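PDB 4FQ5: maleate cis-trans isomerase from Pseudomonas putida, which probably catalyses the cis-trans isomerisation of the C2-C3 double bond of maleate to give fumarate. Local coordinates for residues Gly82-Cys87 against Ala119-Asn124; Ala151-Val156 against Thr210-Ala215; Ala244-Thr249 against Thr267-Ala272. The protein carries 1 engineered substitution. All blocks are in the same frame, centred on the assembly; numbering follows the deposited sequence.

Contact 1 (Gly82-Cys87 against Ala119-Asn124); sequences GDSDRC and AERLRN
Ser84 and Arg121 face each other where the first turn of helix 84-92 meets the middle of helix 114-128, and Asp85 and Leu122 complete the contact. Ser84, the residue with most surface buried here, lies between the other helix's polar and apolar side chains. Its CB comes up to the edge of the Arg121 guanidinium, close to the plane of that group, 3.5 Å from Arg121 NH2. Its OG rests against the Leu122 methyl CD2 at 3.4 Å. The same OG hydrogen-bonds a water at 2.9 Å, and that water accepts a bond from Arg121 NH2, so a solvent molecule carries the polar link that the two side chains do not make directly.

Arg121 sends CG anti to its own backbone N (chi1 -168°) and then bends at chi3, which turns the edge of the guanidinium toward the start of the neighbouring helix. There NE donates to Asp85 OD1 at 3.1 Å, with an N-H...O angle of 162°, forming a salt bridge. OD1 lies almost in the guanidinium plane and is met on its syn side. NE makes the one bond of the bridge, and the carboxylate is turned 43° from the guanidinium plane, the side chains crossing at about a right angle. NH1 of Arg121 is taken by Tyr114 OH, which leaves each of the three guanidinium nitrogens with a partner and should limit rotation of the group.

Beside this polar group, Leu122 is buried, its CD2 also reaching Ser84 O at 3.6 Å. Ser84 and Leu122 both touch Tyr101 of strand 98-101, and Leu122 continues onto Ile135 of strand 135-137; the two helices thus pack side by side over the parallel sheet of this alpha/beta half.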
loop_
_atom_site.group_PDB
_atom_site.type_symbol
_atom_site.label_atom_id
_atom_site.label_comp_id
_atom_site.label_asym_id
_atom_site.label_seq_id
_atom_site.Cartn_x
_atom_site.Cartn_y
_atom_site.Cartn_z
ATOM N N GLY A 82 -34.341 -11.773 -7.774
ATOM C CA GLY A 82 -34.657 -12.359 -9.080
ATOM C C GLY A 82 -33.558 -12.191 -10.123
ATOM O O GLY A 82 -33.483 -12.970 -11.065
ATOM N N ASP A 83 -32.700 -11.180 -9.956
ATOM C CA ASP A 83 -31.575 -10.949 -10.880
ATOM C C ASP A 83 -30.316 -11.728 -10.512
ATOM O O ASP A 83 -29.268 -11.588 -11.154
ATOM C CB ASP A 83 -31.252 -9.457 -10.958
ATOM C CG ASP A 83 -32.327 -8.666 -11.667
ATOM O OD1 ASP A 83 -33.153 -9.263 -12.391
ATOM O OD2 ASP A 83 -32.344 -7.437 -11.502
ATOM N N SER A 84 -30.450 -12.553 -9.481
ATOM C CA SER A 84 -29.371 -13.326 -8.879
ATOM C C SER A 84 -28.611 -14.201 -9.882
ATOM O O SER A 84 -27.378 -14.147 -9.957
ATOM C CB SER A 84 -29.972 -14.214 -7.786
ATOM O OG SER A 84 -29.057 -14.438 -6.746
ATOM N N ASP A 85 -29.359 -15.013 -10.630
ATOM C CA ASP A 85 -28.799 -15.894 -11.654
ATOM C C ASP A 85 -28.008 -15.129 -12.716
ATOM O O ASP A 85 -26.904 -15.546 -13.080
ATOM C CB ASP A 85 -29.908 -16.705 -12.337
ATOM C CG ASP A 85 -30.443 -17.831 -11.470
ATOM O OD1 ASP A 85 -30.028 -17.969 -10.298
ATOM O OD2 ASP A 85 -31.290 -18.593 -11.979
ATOM N N ARG A 86 -28.585 -14.032 -13.214
ATOM C CA ARG A 86 -27.923 -13.174 -14.197
ATOM C C ARG A 86 -26.560 -12.703 -13.674
ATOM O O ARG A 86 -25.558 -12.769 -14.389
ATOM C CB ARG A 86 -28.796 -11.963 -14.575
ATOM C CG ARG A 86 -28.066 -10.941 -15.447
ATOM C CD ARG A 86 -28.875 -9.691 -15.797
ATOM N NE ARG A 86 -29.304 -8.876 -14.652
ATOM C CZ ARG A 86 -28.540 -8.025 -13.958
ATOM N NH1 ARG A 86 -29.076 -7.338 -12.951
ATOM N NH2 ARG A 86 -27.246 -7.855 -14.239
ATOM N N CYS A 87 -26.538 -12.239 -12.426
ATOM C CA CYS A 87 -25.312 -11.722 -11.803
ATOM C C CYS A 87 -24.228 -12.793 -11.672
ATOM O O CYS A 87 -23.056 -12.523 -11.948
ATOM C CB CYS A 87 -25.622 -11.068 -10.445
ATOM S SG CYS A 87 -26.589 -9.530 -10.551
ATOM N N ALA A 119 -27.095 -20.166 -2.206
ATOM C CA ALA A 119 -25.725 -20.630 -2.456
ATOM C C ALA A 119 -25.688 -21.814 -3.433
ATOM O O ALA A 119 -24.891 -21.825 -4.369
ATOM C CB ALA A 119 -25.037 -20.999 -1.152
ATOM N N GLU A 120 -26.549 -22.805 -3.211
ATOM C CA GLU A 120 -26.581 -23.992 -4.077
ATOM C C GLU A 120 -27.045 -23.659 -5.497
ATOM O O GLU A 120 -26.475 -24.165 -6.466
ATOM C CB GLU A 120 -27.414 -25.111 -3.445
ATOM C CG GLU A 120 -26.691 -25.815 -2.301
ATOM C CD GLU A 120 -27.617 -26.522 -1.323
ATOM O OE1 GLU A 120 -27.266 -27.637 -0.882
ATOM O OE2 GLU A 120 -28.685 -25.970 -0.978
ATOM N N ARG A 121 -28.036 -22.776 -5.622
ATOM C CA ARG A 121 -28.545 -22.386 -6.943
ATOM C C ARG A 121 -27.495 -21.600 -7.726
ATOM O O ARG A 121 -27.249 -21.885 -8.897
ATOM C CB ARG A 121 -29.844 -21.581 -6.836
ATOM C CG ARG A 121 -30.562 -21.391 -8.170
ATOM C CD ARG A 121 -31.839 -20.566 -8.032
ATOM N NE ARG A 121 -31.564 -19.136 -7.854
ATOM C CZ ARG A 121 -31.713 -18.450 -6.716
ATOM N NH1 ARG A 121 -32.151 -19.033 -5.602
ATOM N NH2 ARG A 121 -31.417 -17.159 -6.695
ATOM N N LEU A 122 -26.878 -20.618 -7.068
ATOM C CA LEU A 122 -25.813 -19.825 -7.687
ATOM C C LEU A 122 -24.620 -20.690 -8.078
ATOM O O LEU A 122 -24.063 -20.508 -9.150
ATOM C CB LEU A 122 -25.368 -18.672 -6.776
ATOM C CG LEU A 122 -26.402 -17.593 -6.431
ATOM C CD1 LEU A 122 -25.846 -16.660 -5.367
ATOM C CD2 LEU A 122 -26.861 -16.813 -7.654
ATOM N N ARG A 123 -24.240 -21.636 -7.220
ATOM C CA ARG A 123 -23.161 -22.571 -7.556
ATOM C C ARG A 123 -23.490 -23.356 -8.831
ATOM O O ARG A 123 -22.633 -23.505 -9.709
ATOM C CB ARG A 123 -22.829 -23.518 -6.388
ATOM C CG ARG A 123 -21.913 -24.666 -6.791
ATOM C CD ARG A 123 -20.934 -25.090 -5.712
ATOM N NE ARG A 123 -20.000 -26.090 -6.241
ATOM C CZ ARG A 123 -18.692 -25.902 -6.439
ATOM N NH1 ARG A 123 -18.109 -24.747 -6.135
ATOM N NH2 ARG A 123 -17.956 -26.891 -6.927
ATOM N N ASN A 124 -24.731 -23.838 -8.926
ATOM C CA ASN A 124 -25.205 -24.566 -10.109
ATOM C C ASN A 124 -25.125 -23.715 -11.372
ATOM O O ASN A 124 -24.662 -24.182 -12.410
ATOM C CB ASN A 124 -26.647 -25.054 -9.919
ATOM C CG ASN A 124 -26.760 -26.212 -8.946
ATOM O OD1 ASN A 124 -25.788 -26.926 -8.682
ATOM N ND2 ASN A 124 -27.965 -26.419 -8.421
HETATM O O HOH W 1 -30.330 -15.851 -4.574
#

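Contact 2 (Ala151-Val156 against Thr210-Ala215); sequences AKRVAV and TDDVDA
Val154 and Ala215 pair as a parallel beta bridge, joining strand 153-158 to the start of strand 215-217, central neighbours in a four-stranded parallel sheet of alpha/beta type. Among the backbone bonds, Ala155 N donates to Ala215 O at 3.1 Å, nearly in line with the carbonyl bond. Arg153 O accepts from Asp214 N at 2.9 Å, the donor standing above the carbonyl plane, and weakly from Ala215 N.

Polar side chains work just ahead of the bridge. Asp214 OD2 takes Lys152 N on its anti lone pair at 2.8 Å, with an N-H...O angle of 164°, and a weak bond from Arg153 N, so one carboxylate oxygen ties down the amides of Lys152 and Arg153, at the entry to the strand. A leucine in place of Asp214 would probably leave Lys152 N without its acceptor and cost Arg153 N its weak bond. Arg153, extended from CG to NE, forms a salt bridge through NH2 with Asp212 OD2, though the modelled approach is too short to be taken at face value; the planes of the two groups are 56° apart. Its NE has a second acid partner in Glu178, on the adjoining strand 178-184.

Apolar contacts fill both sides. Ala151 CB and Val154 CG2 meet Ala215 CB on the side covered by Ile146 of helix 138-149. Away from them, Val213 CG2 packs against Ala155 CB at 3.8 Å and lies 3.5 Å from both Val154 C and Ala155 N.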
loop_
_atom_site.group_PDB
_atom_site.type_symbol
_atom_site.label_atom_id
_atom_site.label_comp_id
_atom_site.label_asym_id
_atom_site.label_seq_id
_atom_site.Cartn_x
_atom_site.Cartn_y
_atom_site.Cartn_z
ATOM N N ALA A 151 -20.082 -18.153 19.522
ATOM C CA ALA A 151 -21.046 -17.260 20.147
ATOM C C ALA A 151 -22.452 -17.871 20.102
ATOM O O ALA A 151 -22.892 -18.357 19.063
ATOM C CB ALA A 151 -21.021 -15.896 19.473
ATOM N N LYS A 152 -23.135 -17.856 21.242
ATOM C CA LYS A 152 -24.456 -18.470 21.377
ATOM C C LYS A 152 -25.569 -17.432 21.392
ATOM O O LYS A 152 -26.722 -17.723 21.053
ATOM C CB LYS A 152 -24.521 -19.301 22.660
ATOM C CG LYS A 152 -24.566 -20.797 22.428
ATOM C CD LYS A 152 -23.196 -21.396 22.167
ATOM C CE LYS A 152 -23.344 -22.708 21.416
ATOM N NZ LYS A 152 -22.240 -23.665 21.713
ATOM N N ARG A 153 -25.205 -16.224 21.807
ATOM C CA ARG A 153 -26.136 -15.130 21.958
ATOM C C ARG A 153 -25.463 -13.904 21.356
ATOM O O ARG A 153 -24.251 -13.721 21.483
ATOM C CB ARG A 153 -26.451 -14.913 23.440
ATOM C CG ARG A 153 -27.691 -14.084 23.723
ATOM C CD ARG A 153 -28.149 -14.270 25.163
ATOM N NE ARG A 153 -29.599 -14.117 25.304
ATOM C CZ ARG A 153 -30.213 -12.969 25.577
ATOM N NH1 ARG A 153 -31.531 -12.928 25.688
ATOM N NH2 ARG A 153 -29.512 -11.857 25.742
ATOM N N VAL A 154 -26.258 -13.066 20.710
ATOM C CA VAL A 154 -25.726 -11.984 19.909
ATOM C C VAL A 154 -26.578 -10.723 20.067
ATOM O O VAL A 154 -27.793 -10.802 20.256
ATOM C CB VAL A 154 -25.594 -12.477 18.441
ATOM C CG1 VAL A 154 -26.234 -11.541 17.434
ATOM C CG2 VAL A 154 -24.147 -12.811 18.108
ATOM N N ALA A 155 -25.928 -9.564 20.048
ATOM C CA ALA A 155 -26.639 -8.300 19.919
ATOM C C ALA A 155 -26.453 -7.819 18.489
ATOM O O ALA A 155 -25.430 -8.102 17.873
ATOM C CB ALA A 155 -26.124 -7.276 20.916
ATOM N N VAL A 156 -27.446 -7.114 17.951
ATOM C CA VAL A 156 -27.484 -6.808 16.515
ATOM C C VAL A 156 -27.927 -5.379 16.239
ATOM O O VAL A 156 -28.974 -4.947 16.714
ATOM C CB VAL A 156 -28.460 -7.759 15.757
ATOM C CG1 VAL A 156 -28.458 -7.462 14.261
ATOM C CG2 VAL A 156 -28.105 -9.214 15.998
ATOM N N THR A 210 -25.004 -5.320 26.447
ATOM C CA THR A 210 -24.033 -6.186 25.770
ATOM C C THR A 210 -23.265 -7.100 26.729
ATOM O O THR A 210 -22.434 -7.899 26.294
ATOM C CB THR A 210 -23.033 -5.382 24.906
ATOM O OG1 THR A 210 -22.352 -4.421 25.720
ATOM C CG2 THR A 210 -23.742 -4.662 23.766
ATOM N N ASP A 211 -23.553 -6.990 28.023
ATOM C CA ASP A 211 -22.937 -7.861 29.024
ATOM C C ASP A 211 -23.404 -9.316 28.914
ATOM O O ASP A 211 -22.637 -10.231 29.196
ATOM C CB ASP A 211 -23.175 -7.321 30.442
ATOM C CG ASP A 211 -24.655 -7.167 30.778
ATOM O OD1 ASP A 211 -25.140 -6.016 30.819
ATOM O OD2 ASP A 211 -25.336 -8.193 30.997
ATOM N N ASP A 212 -24.656 -9.518 28.501
ATOM C CA ASP A 212 -25.250 -10.860 28.405
ATOM C C ASP A 212 -25.142 -11.457 26.996
ATOM O O ASP A 212 -25.874 -12.383 26.634
ATOM C CB ASP A 212 -26.720 -10.815 28.847
ATOM C CG ASP A 212 -27.621 -10.110 27.835
ATOM O OD1 ASP A 212 -27.182 -9.124 27.203
ATOM O OD2 ASP A 212 -28.777 -10.549 27.676
ATOM N N VAL A 213 -24.217 -10.924 26.211
ATOM C CA VAL A 213 -24.084 -11.276 24.806
ATOM C C VAL A 213 -22.682 -11.842 24.551
ATOM O O VAL A 213 -21.734 -11.467 25.241
ATOM C CB VAL A 213 -24.413 -10.023 23.957
ATOM C CG1 VAL A 213 -23.417 -9.789 22.838
ATOM C CG2 VAL A 213 -25.856 -10.064 23.471
ATOM N N ASP A 214 -22.552 -12.759 23.592
ATOM C CA ASP A 214 -21.240 -13.337 23.264
ATOM C C ASP A 214 -20.501 -12.571 22.160
ATOM O O ASP A 214 -19.269 -12.514 22.147
ATOM C CB ASP A 214 -21.366 -14.810 22.873
ATOM C CG ASP A 214 -21.809 -15.697 24.029
ATOM O OD1 ASP A 214 -21.582 -15.334 25.205
ATOM O OD2 ASP A 214 -22.378 -16.774 23.749
ATOM N N ALA A 215 -21.257 -12.002 21.227
ATOM C CA ALA A 215 -20.682 -11.217 20.142
ATOM C C ALA A 215 -21.653 -10.123 19.736
ATOM O O ALA A 215 -22.859 -10.238 19.963
ATOM C CB ALA A 215 -20.335 -12.108 18.951
#

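Contact 3 (Ala244-Thr249 against Thr267-Ala272); sequences AAVATT and TLLSGA
The backbones stay well apart, with Val246 and Leu269 7.6 Å and Ala247 and Leu268 7.4 Å between CA atoms, so the opening turns of helix 244-255 meet the segment 267-272 through side chains, with no hydrogen bond crossing between them. Two leucines do the reaching. Leu269 brings its methyl CD2 against Val246 CG1 at 3.7 Å, the two side chains lying alongside one another in opposing senses. Val246 has CG1 anti to the backbone N (chi1 156°), placing this methyl rather than CG2 against the leucine. The same CD2 lies 3.8 Å from Thr249 OG1, one turn along the helix; this hydroxyl is buried under the leucine without a polar partner in the model.

Leu268 works on the adjacent side of the helix: its CD1 rests over Ala247 CA at 3.8 Å and reaches Val246 CG1 at 4.3 Å. Ala247 CB points away and touches Ala141 of helix 138-149; being small, it lets the leucine come close to the backbone. The Ala247 side chain lies about 11 Å from the bound maleate.

Past the leucines, Ser270 OG bonds Thr267 O and accepts from Ala272 N at 3.1 Å, an ST turn. Ser270 O bonds Thr231 OG1 of the third subunit. The whole is apolar core packing of an alpha/beta fold, in which segment 267-272 covers the helix following strand 241-243.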
loop_
_atom_site.group_PDB
_atom_site.type_symbol
_atom_site.label_atom_id
_atom_site.label_comp_id
_atom_site.label_asym_id
_atom_site.label_seq_id
_atom_site.Cartn_x
_atom_site.Cartn_y
_atom_site.Cartn_z
ATOM N N ALA A 244 -21.669 -7.906 8.690
ATOM C CA ALA A 244 -21.950 -8.718 7.505
ATOM C C ALA A 244 -20.761 -8.681 6.536
ATOM O O ALA A 244 -20.390 -9.704 5.970
ATOM C CB ALA A 244 -23.220 -8.243 6.815
ATOM N N ALA A 245 -20.159 -7.502 6.376
ATOM C CA ALA A 245 -18.989 -7.324 5.503
ATOM C C ALA A 245 -17.799 -8.133 5.997
ATOM O O ALA A 245 -17.138 -8.820 5.210
ATOM C CB ALA A 245 -18.617 -5.851 5.405
ATOM N N VAL A 246 -17.528 -8.047 7.303
ATOM C CA VAL A 246 -16.420 -8.792 7.920
ATOM C C VAL A 246 -16.626 -10.307 7.821
ATOM O O VAL A 246 -15.700 -11.043 7.466
ATOM C CB VAL A 246 -16.160 -8.333 9.377
ATOM C CG1 VAL A 246 -15.482 -9.424 10.202
ATOM C CG2 VAL A 246 -15.318 -7.068 9.379
ATOM N N ALA A 247 -17.841 -10.762 8.120
ATOM C CA ALA A 247 -18.178 -12.190 8.046
ATOM C C ALA A 247 -18.000 -12.741 6.629
ATOM O O ALA A 247 -17.478 -13.846 6.450
ATOM C CB ALA A 247 -19.601 -12.428 8.538
ATOM N N THR A 248 -18.424 -11.954 5.640
ATOM C CA THR A 248 -18.301 -12.309 4.220
ATOM C C THR A 248 -16.835 -12.494 3.813
ATOM O O THR A 248 -16.498 -13.461 3.126
ATOM C CB THR A 248 -18.967 -11.245 3.313
ATOM O OG1 THR A 248 -20.364 -11.159 3.617
ATOM C CG2 THR A 248 -18.810 -11.585 1.831
ATOM N N THR A 249 -15.959 -11.583 4.241
ATOM C CA THR A 249 -14.548 -11.724 3.853
ATOM C C THR A 249 -13.908 -12.905 4.569
ATOM O O THR A 249 -13.111 -13.630 3.979
ATOM C CB THR A 249 -13.686 -10.425 3.944
ATOM O OG1 THR A 249 -12.682 -10.544 4.957
ATOM C CG2 THR A 249 -14.499 -9.180 4.135
ATOM N N THR A 267 -12.246 -9.456 15.916
ATOM C CA THR A 267 -11.956 -10.789 16.442
ATOM C C THR A 267 -12.047 -11.919 15.405
ATOM O O THR A 267 -11.166 -12.780 15.347
ATOM C CB THR A 267 -12.866 -11.080 17.661
ATOM O OG1 THR A 267 -12.592 -10.116 18.683
ATOM C CG2 THR A 267 -12.642 -12.472 18.216
ATOM N N LEU A 268 -13.094 -11.910 14.580
ATOM C CA LEU A 268 -13.302 -12.983 13.593
ATOM C C LEU A 268 -12.119 -13.067 12.634
ATOM O O LEU A 268 -11.749 -14.150 12.170
ATOM C CB LEU A 268 -14.577 -12.729 12.783
ATOM C CG LEU A 268 -15.492 -13.882 12.336
ATOM C CD1 LEU A 268 -16.232 -13.522 11.054
ATOM C CD2 LEU A 268 -14.803 -15.230 12.201
ATOM N N LEU A 269 -11.527 -11.911 12.350
ATOM C CA LEU A 269 -10.380 -11.816 11.447
ATOM C C LEU A 269 -9.053 -11.656 12.201
ATOM O O LEU A 269 -8.070 -11.135 11.663
ATOM C CB LEU A 269 -10.602 -10.662 10.476
ATOM C CG LEU A 269 -11.086 -10.938 9.039
ATOM C CD1 LEU A 269 -11.449 -12.384 8.712
ATOM C CD2 LEU A 269 -12.185 -9.954 8.648
ATOM N N SER A 270 -9.032 -12.125 13.445
ATOM C CA SER A 270 -7.842 -12.050 14.288
ATOM C C SER A 270 -6.742 -12.990 13.802
ATOM O O SER A 270 -5.564 -12.799 14.122
ATOM C CB SER A 270 -8.197 -12.406 15.731
ATOM O OG SER A 270 -8.575 -13.770 15.825
ATOM N N GLY A 271 -7.134 -14.006 13.040
ATOM C CA GLY A 271 -6.226 -15.080 12.668
ATOM C C GLY A 271 -6.445 -16.329 13.503
ATOM O O GLY A 271 -5.865 -17.380 13.222
ATOM N N ALA A 272 -7.286 -16.227 14.530
ATOM C CA ALA A 272 -7.546 -17.376 15.397
ATOM C C ALA A 272 -8.649 -18.299 14.884
ATOM O O ALA A 272 -8.841 -19.380 15.436
ATOM C CB ALA A 272 -7.858 -16.924 16.819
#

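How the contacts relate
The contacts follow one another along the chain, each closing before the next opens. Contact 1 belongs to the half built on the sheet of strands 59-67, 27-35, 98-101 and 135-137; contact 2 lies within the second sheet, of like 2-1-3-4 strand order, and contact 3 packs on the helix leaving its last strand, 241-243. Contact 1 is across the chain's centre from the others, its centre about 32 Å from that of contact 2 and 24 Å from that of contact 3. The centres of contacts 2 and 3 are about 16 Å apart, and helix 138-149 touches both. Helix 244-255 also meets helix 41-52, so contact 3 lies near the junction of the halves, both of which supply residues to the maleate pocket.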